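Long-range contacts in probable sulfate-binding lipoprotein SubI (Mycobacterium tuberculosis, PDB 6DDN), which probably binds sulfate outside the cytoplasmic membrane and passes it on for uptake, as solute-binding proteins of its family do: residues V57-P62 against N108-P113; P64-V69 against K291-A296; Y88-D93 against P172-S177; G135-S140 against N263-V268; G297-D302 against D311-P316. All coordinates share one frame; numbering follows the deposited sequence.

Interaction 1 of 5, residues V57-P62 against N108-P113. With SO4 (sulfate ion), chain C.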
# COMPACT_ATOMS: atom_id res chain seq x y z
N VAL A 57 6.96 -11.36 5.95
CA VAL A 57 7.61 -10.06 5.99
C VAL A 57 6.78 -9.12 5.13
O VAL A 57 6.80 -9.21 3.90
CB VAL A 57 9.07 -10.14 5.50
CG1 VAL A 57 9.66 -8.74 5.37
CG2 VAL A 57 9.90 -10.99 6.45
N ALA A 58 6.03 -8.23 5.78
CA ALA A 58 5.12 -7.33 5.09
C ALA A 58 5.56 -5.89 5.29
O ALA A 58 6.45 -5.59 6.09
CB ALA A 58 3.68 -7.52 5.58
N TYR A 59 4.92 -4.99 4.55
CA TYR A 59 5.23 -3.57 4.65
C TYR A 59 4.59 -2.96 5.89
O TYR A 59 4.23 -3.69 6.82
CB TYR A 59 4.83 -2.82 3.37
CG TYR A 59 3.36 -2.87 2.99
CD1 TYR A 59 2.77 -4.05 2.55
CD2 TYR A 59 2.58 -1.72 3.02
CE1 TYR A 59 1.43 -4.09 2.19
CE2 TYR A 59 1.25 -1.75 2.66
CZ TYR A 59 0.68 -2.93 2.25
OH TYR A 59 -0.65 -2.95 1.89
N ALA A 60 4.44 -1.64 5.92
CA ALA A 60 4.22 -0.95 7.19
C ALA A 60 2.77 -0.93 7.66
O ALA A 60 2.53 -0.75 8.85
CB ALA A 60 4.74 0.49 7.10
N VAL A 61 1.80 -1.09 6.76
CA VAL A 61 0.41 -0.86 7.16
C VAL A 61 -0.58 -2.00 6.92
O VAL A 61 -1.77 -1.80 7.20
CB VAL A 61 -0.13 0.40 6.47
CG1 VAL A 61 0.78 1.61 6.73
CG2 VAL A 61 -0.28 0.17 4.98
N PRO A 62 -0.21 -3.20 6.43
CA PRO A 62 -1.26 -4.18 6.12
C PRO A 62 -1.71 -5.02 7.31
O PRO A 62 -2.53 -5.92 7.13
CB PRO A 62 -0.58 -5.06 5.06
CG PRO A 62 0.82 -5.13 5.54
CD PRO A 62 1.12 -3.78 6.17
N ASN A 108 4.90 -9.52 1.32
CA ASN A 108 3.73 -8.71 0.96
C ASN A 108 4.16 -7.26 1.09
O ASN A 108 4.22 -6.72 2.20
CB ASN A 108 2.53 -9.03 1.85
CG ASN A 108 1.38 -8.06 1.64
OD1 ASN A 108 0.85 -7.49 2.59
ND2 ASN A 108 1.00 -7.87 0.38
N PHE A 109 4.47 -6.63 -0.03
CA PHE A 109 5.08 -5.31 -0.03
C PHE A 109 4.13 -4.27 -0.60
O PHE A 109 3.10 -4.58 -1.20
CB PHE A 109 6.40 -5.34 -0.81
CG PHE A 109 7.48 -6.13 -0.12
CD1 PHE A 109 7.56 -6.14 1.26
CD2 PHE A 109 8.40 -6.86 -0.85
CE1 PHE A 109 8.54 -6.87 1.91
CE2 PHE A 109 9.39 -7.58 -0.21
CZ PHE A 109 9.46 -7.59 1.17
N SER A 110 4.48 -3.00 -0.37
CA SER A 110 3.63 -1.90 -0.80
C SER A 110 3.57 -1.81 -2.31
O SER A 110 2.49 -1.56 -2.88
CB SER A 110 4.14 -0.59 -0.21
OG SER A 110 3.47 0.52 -0.77
N VAL A 111 4.69 -2.00 -2.99
CA VAL A 111 4.79 -1.79 -4.43
C VAL A 111 5.49 -2.98 -5.07
O VAL A 111 6.32 -3.65 -4.45
CB VAL A 111 5.53 -0.47 -4.76
CG1 VAL A 111 4.73 0.72 -4.27
CG2 VAL A 111 6.91 -0.48 -4.13
N GLU A 112 5.15 -3.22 -6.34
CA GLU A 112 5.76 -4.33 -7.08
C GLU A 112 7.28 -4.26 -7.15
O GLU A 112 7.92 -5.33 -7.07
CB GLU A 112 5.15 -4.40 -8.48
CG GLU A 112 5.73 -5.50 -9.37
CD GLU A 112 6.93 -5.05 -10.18
OE1 GLU A 112 7.70 -5.91 -10.64
OE2 GLU A 112 7.10 -3.82 -10.34
N PRO A 113 7.93 -3.10 -7.34
CA PRO A 113 9.40 -3.07 -7.32
C PRO A 113 10.03 -3.78 -6.14
O PRO A 113 11.08 -4.41 -6.28
CB PRO A 113 9.72 -1.57 -7.30
CG PRO A 113 8.57 -0.95 -7.98
CD PRO A 113 7.37 -1.80 -7.76
S SO4 C . 5.12 1.50 3.48
O1 SO4 C . 5.72 0.28 4.02
O2 SO4 C . 3.69 1.51 3.80
O3 SO4 C . 5.76 2.67 4.06
O4 SO4 C . 5.30 1.52 2.03
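Tyr59 and Asn108 meet first through their backbones. Tyr59 N lies 3.0 Å from Asn108 O and donates to it, although the bond is bent at the hydrogen (133°). Asn108 N in turn donates to Val57 O at 3.2 Å. Asn108 O also receives a CA-H...O contact from Ala58 CA, 3.1 Å away. The tyrosine ring follows these bonds. Its CG stands between the backbone N and the carbonyl carbon (chi1 60°), which turns the ring onto the backbone of Ser110. Ser110 CA lies over the ring centre on one face. Ser110 CB makes an off-centre CH-pi contact on the ring, 3.8 Å from Tyr59 CD2. Pro62 CD sits over the opposite face. The ring is therefore sandwiched. At its side, Tyr59 CE1 is 3.5 Å from Asn108 OD1, with ring and amide planes 66° apart. Farther back, Phe109 CE1 packs on Val57 CG1 at 4.1 Å.

Ala58 and Asn108 form a parallel bridge at the C-terminal ends of strands 53-58 and 106-108. In this family of solute-binding proteins, such strand ends lead into loops that line the ligand cleft. Here Ala60 N donates to O1 of the bound sulfate at 3.0 Å.

A second shell positions these groups. The Asn108 amide is held at both ends: OD1 accepts from Trp66 NE1 and ND2 donates to Pro264 O. Ser110 N donates to Ser91 OG. Ser110 OG is hydrogen-bonded to Tyr236 OH, which also bonds the sulfate.

Interaction 2 of 5, residues P64-V69 against K291-A296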
# COMPACT_ATOMS: atom_id res chain seq x y z
N PRO A 64 -3.86 -4.71 9.87
CA PRO A 64 -5.29 -4.92 10.18
C PRO A 64 -5.94 -6.02 9.36
O PRO A 64 -6.85 -6.69 9.86
CB PRO A 64 -5.91 -3.55 9.89
CG PRO A 64 -4.81 -2.60 10.16
CD PRO A 64 -3.58 -3.28 9.64
N GLY A 65 -5.51 -6.22 8.12
CA GLY A 65 -6.05 -7.29 7.33
C GLY A 65 -5.39 -8.62 7.62
O GLY A 65 -6.06 -9.66 7.68
N TRP A 66 -4.07 -8.61 7.83
CA TRP A 66 -3.35 -9.85 8.11
C TRP A 66 -3.80 -10.45 9.43
O TRP A 66 -4.02 -11.67 9.52
CB TRP A 66 -1.85 -9.60 8.10
CG TRP A 66 -1.29 -9.45 6.73
CD1 TRP A 66 -0.68 -8.34 6.21
CD2 TRP A 66 -1.31 -10.43 5.68
NE1 TRP A 66 -0.31 -8.57 4.91
CE2 TRP A 66 -0.68 -9.85 4.56
CE3 TRP A 66 -1.78 -11.74 5.59
CZ2 TRP A 66 -0.52 -10.53 3.36
CZ3 TRP A 66 -1.62 -12.41 4.40
CH2 TRP A 66 -1.00 -11.81 3.30
N SER A 67 -3.93 -9.63 10.47
CA SER A 67 -4.34 -10.14 11.77
C SER A 67 -5.79 -10.62 11.79
O SER A 67 -6.19 -11.26 12.77
CB SER A 67 -4.13 -9.07 12.84
OG SER A 67 -4.90 -7.91 12.57
N ALA A 68 -6.57 -10.33 10.75
CA ALA A 68 -7.91 -10.89 10.62
C ALA A 68 -7.95 -12.13 9.74
O ALA A 68 -8.80 -12.99 9.95
CB ALA A 68 -8.87 -9.84 10.04
N VAL A 69 -7.03 -12.23 8.78
CA VAL A 69 -7.02 -13.37 7.87
C VAL A 69 -6.34 -14.58 8.51
O VAL A 69 -6.77 -15.72 8.31
CB VAL A 69 -6.35 -12.97 6.55
CG1 VAL A 69 -5.71 -14.17 5.87
CG2 VAL A 69 -7.36 -12.30 5.62
N LYS A 291 -13.36 -11.29 1.50
CA LYS A 291 -14.31 -10.58 2.34
C LYS A 291 -13.63 -9.98 3.56
O LYS A 291 -13.93 -8.85 3.96
CB LYS A 291 -15.44 -11.52 2.78
CG LYS A 291 -16.52 -11.76 1.74
CD LYS A 291 -17.59 -12.68 2.30
CE LYS A 291 -18.65 -13.01 1.27
NZ LYS A 291 -19.40 -14.25 1.66
N LEU A 292 -12.69 -10.72 4.15
CA LEU A 292 -12.03 -10.25 5.37
C LEU A 292 -11.16 -9.04 5.10
O LEU A 292 -11.20 -8.06 5.86
CB LEU A 292 -11.21 -11.39 5.99
CG LEU A 292 -12.01 -12.57 6.52
CD1 LEU A 292 -11.08 -13.74 6.80
CD2 LEU A 292 -12.78 -12.19 7.77
N TRP A 293 -10.36 -9.09 4.04
CA TRP A 293 -9.57 -7.92 3.64
C TRP A 293 -10.48 -6.71 3.41
O TRP A 293 -10.20 -5.61 3.90
CB TRP A 293 -8.77 -8.22 2.38
CG TRP A 293 -7.55 -9.07 2.61
CD1 TRP A 293 -7.38 -10.37 2.26
CD2 TRP A 293 -6.33 -8.66 3.24
NE1 TRP A 293 -6.13 -10.81 2.63
CE2 TRP A 293 -5.46 -9.77 3.23
CE3 TRP A 293 -5.88 -7.46 3.81
CZ2 TRP A 293 -4.18 -9.73 3.77
CZ3 TRP A 293 -4.60 -7.42 4.34
CH2 TRP A 293 -3.77 -8.55 4.32
N ALA A 294 -11.57 -6.91 2.67
CA ALA A 294 -12.53 -5.84 2.44
C ALA A 294 -13.04 -5.28 3.76
O ALA A 294 -13.03 -4.07 3.98
CB ALA A 294 -13.68 -6.35 1.57
N GLN A 295 -13.48 -6.17 4.66
CA GLN A 295 -13.97 -5.73 5.96
C GLN A 295 -12.89 -5.00 6.75
O GLN A 295 -13.21 -4.15 7.59
CB GLN A 295 -14.48 -6.94 6.75
CG GLN A 295 -15.77 -7.52 6.20
CD GLN A 295 -15.96 -8.98 6.56
OE1 GLN A 295 -15.33 -9.49 7.49
NE2 GLN A 295 -16.82 -9.67 5.82
N ALA A 296 -11.62 -5.31 6.50
CA ALA A 296 -10.51 -4.62 7.15
C ALA A 296 -10.16 -3.29 6.49
O ALA A 296 -9.28 -2.59 6.99
CB ALA A 296 -9.27 -5.52 7.17
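Trp293 and Trp66 form a T-shaped pair. The six-membered ring of Trp293 points its edge at the five-membered ring of Trp66, with centroids 4.6 Å apart and planes at 87°. Trp293 CH2 does the touching and lies over the ring centre, 3.4 Å from Trp66 CE2. The CB of Trp66 points away from the other helix, but its broad ring comes back to meet the edge.

Aliphatic groups lie against the Trp293 face. Val69 CG2 makes a CH-pi contact, 3.9 Å from the centroid of the five-membered ring. Gly65 takes the other end of the indole. Its CA is 3.3 Å from Trp293 CZ3, and with no side chain there the backbone itself can lie on the ring.

Smaller apolar contacts extend the interface. Ala296 CB is 3.7 Å from Gly65 CA, and Leu292 CB is 4.0 Å from Val69 CG2. Leu292 CD1 reaches Ala68 O.

The two short helical segments run 140° from parallel, and their axes approach to 8.7 Å. They belong to helices 63-74 and 287-295, which are far apart in sequence. The polar atoms of both indoles find partners outside this pair: Trp66 NE1 in Asn108 OD1 and Trp293 NE1 in Gln284 OE1. Trp293 also stacks on Phe138.

No hydrogen bond joins the two segments. Van der Waals and aromatic contacts hold them together, while the indole N-H groups are fixed to the surrounding strand and helix, which probably sets the rotation of both rings.

Interaction 3 of 5, residues Y88-D93 against P172-S177. With SO4 (sulfate ion), chain C.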
# COMPACT_ATOMS: atom_id res chain seq x y z
N TYR A 88 6.32 -6.19 10.11
CA TYR A 88 5.90 -5.00 9.38
C TYR A 88 6.95 -3.91 9.52
O TYR A 88 7.54 -3.73 10.58
CB TYR A 88 4.55 -4.49 9.88
CG TYR A 88 3.49 -5.56 9.97
CD1 TYR A 88 2.77 -5.96 8.85
CD2 TYR A 88 3.21 -6.19 11.18
CE1 TYR A 88 1.80 -6.94 8.94
CE2 TYR A 88 2.25 -7.17 11.28
CZ TYR A 88 1.54 -7.54 10.15
OH TYR A 88 0.58 -8.52 10.26
N GLY A 89 7.17 -3.18 8.43
CA GLY A 89 8.11 -2.08 8.44
C GLY A 89 8.09 -1.38 7.10
O GLY A 89 7.27 -1.69 6.23
N ALA A 90 8.99 -0.41 6.94
CA ALA A 90 9.13 0.29 5.67
C ALA A 90 9.29 -0.71 4.54
O ALA A 90 10.11 -1.64 4.61
CB ALA A 90 10.33 1.23 5.72
N SER A 91 8.50 -0.52 3.48
CA SER A 91 8.39 -1.53 2.42
C SER A 91 9.75 -1.84 1.80
O SER A 91 10.16 -3.00 1.73
CB SER A 91 7.41 -1.06 1.35
OG SER A 91 7.10 -2.10 0.44
N ALA A 92 10.46 -0.80 1.34
CA ALA A 92 11.76 -1.03 0.70
C ALA A 92 12.78 -1.57 1.68
O ALA A 92 13.60 -2.43 1.32
CB ALA A 92 12.26 0.27 0.07
N ASP A 93 12.76 -1.09 2.93
CA ASP A 93 13.66 -1.63 3.95
C ASP A 93 13.39 -3.11 4.19
O ASP A 93 14.33 -3.91 4.33
CB ASP A 93 13.51 -0.85 5.25
CG ASP A 93 14.14 0.53 5.18
OD1 ASP A 93 14.71 0.88 4.12
OD2 ASP A 93 14.07 1.27 6.18
N PRO A 172 10.60 8.17 -0.22
CA PRO A 172 10.57 7.13 -1.26
C PRO A 172 11.76 6.19 -1.22
O PRO A 172 11.78 5.21 -1.97
CB PRO A 172 10.54 7.93 -2.57
CG PRO A 172 10.31 9.37 -2.17
CD PRO A 172 10.87 9.50 -0.79
N LEU A 173 12.75 6.47 -0.38
CA LEU A 173 13.91 5.59 -0.28
C LEU A 173 13.56 4.31 0.47
O LEU A 173 14.07 3.23 0.14
CB LEU A 173 15.07 6.31 0.40
CG LEU A 173 15.70 7.50 -0.32
CD1 LEU A 173 17.16 7.62 0.07
CD2 LEU A 173 15.56 7.37 -1.82
N SER A 174 12.70 4.42 1.48
CA SER A 174 12.37 3.28 2.33
C SER A 174 10.91 2.85 2.23
O SER A 174 10.60 1.71 2.57
CB SER A 174 12.68 3.61 3.79
OG SER A 174 12.11 4.85 4.17
N SER A 175 10.02 3.72 1.76
CA SER A 175 8.59 3.46 1.77
C SER A 175 8.05 3.35 0.35
O SER A 175 8.45 4.10 -0.54
CB SER A 175 7.84 4.57 2.51
OG SER A 175 6.44 4.37 2.43
N GLY A 176 7.15 2.38 0.15
CA GLY A 176 6.35 2.38 -1.06
C GLY A 176 5.16 3.30 -0.96
O GLY A 176 4.67 3.81 -1.98
N SER A 177 4.66 3.53 0.26
CA SER A 177 3.62 4.53 0.49
C SER A 177 4.03 5.88 -0.08
O SER A 177 3.22 6.58 -0.69
CB SER A 177 3.33 4.64 1.99
OG SER A 177 2.54 5.78 2.29
S SO4 C . 5.12 1.50 3.48
O1 SO4 C . 5.72 0.28 4.02
O2 SO4 C . 3.69 1.51 3.80
O3 SO4 C . 5.76 2.67 4.06
O4 SO4 C . 5.30 1.52 2.03
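Ala92 N donates to Ser174 O at 2.8 Å, arriving from above the carbonyl plane and bent at the hydrogen (135°), where the first turn of helix 91-99 meets the loop before helix 177-190. Around this bond the side chains are small. Ala90 CB and Ala92 CB both touch Ser174 O, at 3.2 Å and 3.3 Å. The Asp93 carboxylate comes alongside Ser174, with OD1 3.4 Å from Ser174 CB. Asp93 also forms a salt bridge with Arg96, and Ser174 OG is hydrogen-bonded to Gly216 O. Ser91 CB packs against Gly176 N, 3.7 Å away.

Both segments also face the sulfate. Ser177 N donates to sulfate O4 at 2.8 Å. A weak bond from Gly176 N reaches the same oxygen. Ser91 N lies 2.9 Å from O1. With OG anti to the backbone N (chi1 176°), Ser175 OG faces O3, but the modelled separation is so short that it is doubtful. The same hydroxyl caps Ala178 N in the following helix.

Ser177 N and Gly218 N donate from the N-termini of helices 177-190 and 218-227, while helix 91-99 only begins beside the anion. Such helix ends gripping sulfate are characteristic of the cleft of periplasmic sulfate-binding proteins.

Interaction 4 of 5, residues G135-S140 against N263-V268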
# COMPACT_ATOMS: atom_id res chain seq x y z
N GLY A 135 -0.40 -11.65 -8.84
CA GLY A 135 0.17 -11.58 -7.51
C GLY A 135 -0.36 -10.47 -6.64
O GLY A 135 0.27 -10.13 -5.63
N ILE A 136 -1.50 -9.88 -6.99
CA ILE A 136 -2.10 -8.79 -6.24
C ILE A 136 -3.40 -9.30 -5.62
O ILE A 136 -4.39 -9.50 -6.34
CB ILE A 136 -2.34 -7.56 -7.13
CG1 ILE A 136 -1.00 -6.87 -7.44
CG2 ILE A 136 -3.27 -6.57 -6.44
CD1 ILE A 136 -0.84 -6.47 -8.88
N PRO A 137 -3.44 -9.53 -4.30
CA PRO A 137 -4.66 -10.05 -3.68
C PRO A 137 -5.58 -8.95 -3.17
O PRO A 137 -6.76 -9.20 -2.90
CB PRO A 137 -4.12 -10.89 -2.52
CG PRO A 137 -2.88 -10.16 -2.11
CD PRO A 137 -2.30 -9.54 -3.37
N PHE A 138 -5.05 -7.74 -3.03
CA PHE A 138 -5.84 -6.61 -2.56
C PHE A 138 -5.10 -5.33 -2.92
O PHE A 138 -4.01 -5.35 -3.49
CB PHE A 138 -6.11 -6.70 -1.05
CG PHE A 138 -4.87 -6.72 -0.21
CD1 PHE A 138 -4.23 -5.54 0.15
CD2 PHE A 138 -4.34 -7.92 0.24
CE1 PHE A 138 -3.09 -5.56 0.93
CE2 PHE A 138 -3.20 -7.94 1.02
CZ PHE A 138 -2.57 -6.76 1.37
N GLY A 139 -5.72 -4.20 -2.58
CA GLY A 139 -5.11 -2.92 -2.83
C GLY A 139 -5.86 -1.82 -2.11
O GLY A 139 -6.59 -2.07 -1.16
N SER A 140 -5.66 -0.60 -2.59
CA SER A 140 -6.29 0.57 -1.97
C SER A 140 -6.25 1.72 -2.97
O SER A 140 -5.98 1.53 -4.16
CB SER A 140 -5.59 0.93 -0.66
OG SER A 140 -6.36 1.85 0.09
N ASN A 263 -1.09 -3.90 -3.90
CA ASN A 263 -0.09 -4.41 -2.99
C ASN A 263 0.24 -5.86 -3.33
O ASN A 263 -0.60 -6.74 -3.12
CB ASN A 263 -0.58 -4.30 -1.55
CG ASN A 263 -0.96 -2.88 -1.17
OD1 ASN A 263 -2.11 -2.61 -0.83
ND2 ASN A 263 0.01 -1.98 -1.24
N PRO A 264 1.44 -6.15 -3.84
CA PRO A 264 1.75 -7.51 -4.27
C PRO A 264 2.08 -8.44 -3.10
O PRO A 264 2.51 -8.02 -2.03
CB PRO A 264 2.98 -7.32 -5.17
CG PRO A 264 3.62 -6.07 -4.66
CD PRO A 264 2.50 -5.19 -4.19
N LEU A 265 1.88 -9.73 -3.36
CA LEU A 265 2.18 -10.80 -2.42
C LEU A 265 2.81 -11.95 -3.19
O LEU A 265 2.34 -12.31 -4.28
CB LEU A 265 0.93 -11.28 -1.69
CG LEU A 265 0.99 -12.63 -0.96
CD1 LEU A 265 1.59 -12.47 0.43
CD2 LEU A 265 -0.39 -13.26 -0.88
N ALA A 266 3.87 -12.53 -2.63
CA ALA A 266 4.57 -13.63 -3.29
C ALA A 266 5.16 -14.55 -2.24
O ALA A 266 5.48 -14.13 -1.13
CB ALA A 266 5.67 -13.11 -4.22
N VAL A 267 5.29 -15.82 -2.61
CA VAL A 267 5.95 -16.80 -1.76
C VAL A 267 7.46 -16.65 -1.93
O VAL A 267 7.96 -16.44 -3.05
CB VAL A 267 5.48 -18.22 -2.11
CG1 VAL A 267 6.52 -19.26 -1.72
CG2 VAL A 267 4.15 -18.51 -1.44
N VAL A 268 8.19 -16.73 -0.83
CA VAL A 268 9.65 -16.66 -0.87
C VAL A 268 10.19 -18.00 -1.34
O VAL A 268 9.89 -19.04 -0.74
CB VAL A 268 10.22 -16.28 0.50
CG1 VAL A 268 11.69 -16.69 0.60
CG2 VAL A 268 10.08 -14.78 0.74
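Asn263 starts the contact by donating its N to Phe138 O at 3.3 Å, a long but nearly straight bond (163°). Its side chain crosses the Phe138 ring at a slant. Asn263 OD1 is 3.6 Å from Phe138 CE1, with amide and ring planes 50° apart, and equally near Gly139 CA. The other end of the amide, ND2, donates to Ser110 O. Asn263 O meets the proline ring of Pro137, 3.3 Å from its CD.

Pro264 follows. It offers no N-H, but its CA makes a CA-H...O contact with Gly135 O. Leu265 N then donates to the same Gly135 O at 2.8 Å, the shorter of the two backbone bonds across the contact. Gly135 has positive phi, a conformation that favours glycine. Leu265 CB packs on Pro137 CG, 4.0 Å away, with the two side chains crossing at about a right angle.

Strands 138-147 and 257-267 run antiparallel here, in a large mixed sheet. Strand 257-267 pairs along its other edge with strand 106-108. Helix 274-284 packs on Leu265, and the Phe138 ring meets Phe298, just before strand 299-300, edge-to-face.

Interaction 5 of 5, residues G297-D302 against D311-P316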
# COMPACT_ATOMS: atom_id res chain seq x y z
N GLY A 297 -10.82 -2.93 5.40
CA GLY A 297 -10.56 -1.67 4.73
C GLY A 297 -9.67 -1.75 3.52
O GLY A 297 -9.32 -0.70 2.96
N PHE A 298 -9.28 -2.95 3.09
CA PHE A 298 -8.45 -3.13 1.91
C PHE A 298 -9.33 -3.54 0.74
O PHE A 298 -10.18 -4.43 0.88
CB PHE A 298 -7.36 -4.17 2.16
CG PHE A 298 -6.46 -3.86 3.33
CD1 PHE A 298 -6.88 -4.11 4.62
CD2 PHE A 298 -5.20 -3.31 3.12
CE1 PHE A 298 -6.05 -3.82 5.70
CE2 PHE A 298 -4.38 -3.03 4.19
CZ PHE A 298 -4.80 -3.28 5.48
N ARG A 299 -9.14 -2.91 -0.40
CA ARG A 299 -9.99 -3.17 -1.55
C ARG A 299 -9.67 -4.53 -2.16
O ARG A 299 -8.54 -4.75 -2.61
CB ARG A 299 -9.83 -2.05 -2.58
CG ARG A 299 -10.60 -0.80 -2.21
CD ARG A 299 -10.13 0.42 -2.95
NE ARG A 299 -10.84 1.61 -2.49
CZ ARG A 299 -11.68 2.32 -3.24
NH1 ARG A 299 -11.93 1.96 -4.49
NH2 ARG A 299 -12.28 3.39 -2.72
N PRO A 300 -10.62 -5.46 -2.20
CA PRO A 300 -10.32 -6.80 -2.70
C PRO A 300 -10.28 -6.84 -4.22
O PRO A 300 -10.82 -5.98 -4.92
CB PRO A 300 -11.50 -7.63 -2.17
CG PRO A 300 -12.63 -6.66 -2.12
CD PRO A 300 -12.01 -5.33 -1.73
N VAL A 301 -9.60 -7.88 -4.73
CA VAL A 301 -9.51 -8.10 -6.17
C VAL A 301 -10.56 -9.07 -6.69
O VAL A 301 -10.76 -9.14 -7.91
CB VAL A 301 -8.10 -8.59 -6.57
CG1 VAL A 301 -7.06 -7.55 -6.20
CG2 VAL A 301 -7.80 -9.93 -5.92
N ASP A 302 -11.21 -9.82 -5.81
CA ASP A 302 -12.31 -10.69 -6.23
C ASP A 302 -13.45 -9.83 -6.77
O ASP A 302 -14.02 -9.03 -6.01
CB ASP A 302 -12.79 -11.54 -5.05
CG ASP A 302 -13.72 -12.66 -5.49
OD1 ASP A 302 -14.64 -12.42 -6.29
OD2 ASP A 302 -13.52 -13.80 -5.01
N ASP A 311 -19.91 -0.23 -2.27
CA ASP A 311 -20.57 0.88 -1.60
C ASP A 311 -19.77 1.43 -0.43
O ASP A 311 -20.15 2.47 0.12
CB ASP A 311 -21.95 0.44 -1.12
CG ASP A 311 -21.89 -0.66 -0.09
OD1 ASP A 311 -21.55 -1.81 -0.45
OD2 ASP A 311 -22.16 -0.38 1.10
N LEU A 312 -18.69 0.76 -0.01
CA LEU A 312 -17.77 1.31 0.98
C LEU A 312 -16.43 1.71 0.39
O LEU A 312 -15.69 2.45 1.05
CB LEU A 312 -17.52 0.31 2.12
CG LEU A 312 -18.68 -0.05 3.04
CD1 LEU A 312 -19.59 1.15 3.31
CD2 LEU A 312 -19.46 -1.15 2.42
N PHE A 313 -16.10 1.22 -0.79
CA PHE A 313 -14.89 1.62 -1.48
C PHE A 313 -15.29 2.43 -2.71
O PHE A 313 -15.37 1.90 -3.82
CB PHE A 313 -14.06 0.39 -1.86
CG PHE A 313 -13.67 -0.45 -0.69
CD1 PHE A 313 -12.94 0.10 0.36
CD2 PHE A 313 -14.02 -1.79 -0.62
CE1 PHE A 313 -12.58 -0.67 1.45
CE2 PHE A 313 -13.66 -2.56 0.47
CZ PHE A 313 -12.93 -2.00 1.50
N PRO A 314 -15.56 3.72 -2.53
CA PRO A 314 -16.16 4.50 -3.62
C PRO A 314 -15.18 4.76 -4.75
O PRO A 314 -13.99 5.03 -4.52
CB PRO A 314 -16.57 5.81 -2.92
CG PRO A 314 -15.58 5.95 -1.82
CD PRO A 314 -15.27 4.55 -1.35
N VAL A 315 -15.68 4.69 -5.97
CA VAL A 315 -14.85 5.03 -7.13
C VAL A 315 -14.63 6.53 -7.16
O VAL A 315 -15.58 7.30 -6.89
CB VAL A 315 -15.51 4.53 -8.42
CG1 VAL A 315 -16.88 5.15 -8.62
CG2 VAL A 315 -14.62 4.80 -9.63
N PRO A 316 -13.43 7.01 -7.43
CA PRO A 316 -13.21 8.45 -7.56
C PRO A 316 -13.63 8.92 -8.95
O PRO A 316 -14.14 8.15 -9.76
CB PRO A 316 -11.70 8.59 -7.35
CG PRO A 316 -11.15 7.30 -7.89
CD PRO A 316 -12.17 6.25 -7.53
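Arg299 NH2 donates to Pro314 O at 3.0 Å, almost straight at the hydrogen (173°). The oxygen lies in the guanidinium plane, but the donor stands above the carbonyl plane of Pro314. At its NE, Arg299 forms a salt bridge with Glu237, so two sides of the group are tied.

The rest of the arginine runs along Phe313. The chain is extended from CG to NE, and the two side chains slide past each other in opposite directions. Arg299 CG makes a CH-pi contact over the ring, 3.8 Å from its centroid. Phe313 CB sits over one face of the guanidinium, 3.4 Å from Arg299 CZ, with the two flat groups turned 50° apart. The far end of the Phe313 ring reaches the backbone after helix 287-295: CE1 is 3.6 Å from Gly297 O and CZ is 3.7 Å from Phe298 O. Gly297 closes that helix in a Schellman motif. Pro300 CD adds an apolar touch at Phe313 CE2, 3.9 Å away.

Phe313 is thus buried between the helix end and strand 299-300. The bond to Pro314 O and the salt bridge to Glu237 probably fix the guanidinium's rotation, while its aliphatic stem shields the phenyl face.

Overall arrangement
Interactions 1, 2, 4 and 5 are buried, and interaction 3 is only partly buried. Interaction 1 lies deepest, its centre about 6 Å from the chain's centre. Interactions 1, 4 and 5 reach the same mixed sheet, and Gly139 O bonding Arg299 N joins interaction 4 directly to interaction 5. Interactions 1 and 3 both bring backbone N-H groups to the sulfate, and interaction 1 adds aromatic packing. Away from that site, interaction 2 is aromatic and apolar, between two helices, and touches interaction 4 through an aromatic cluster. Only in interaction 5 does a charged side chain make a hydrogen bond across the segments. Interactions 3 and 5 lie on opposite sides of the chain's centre.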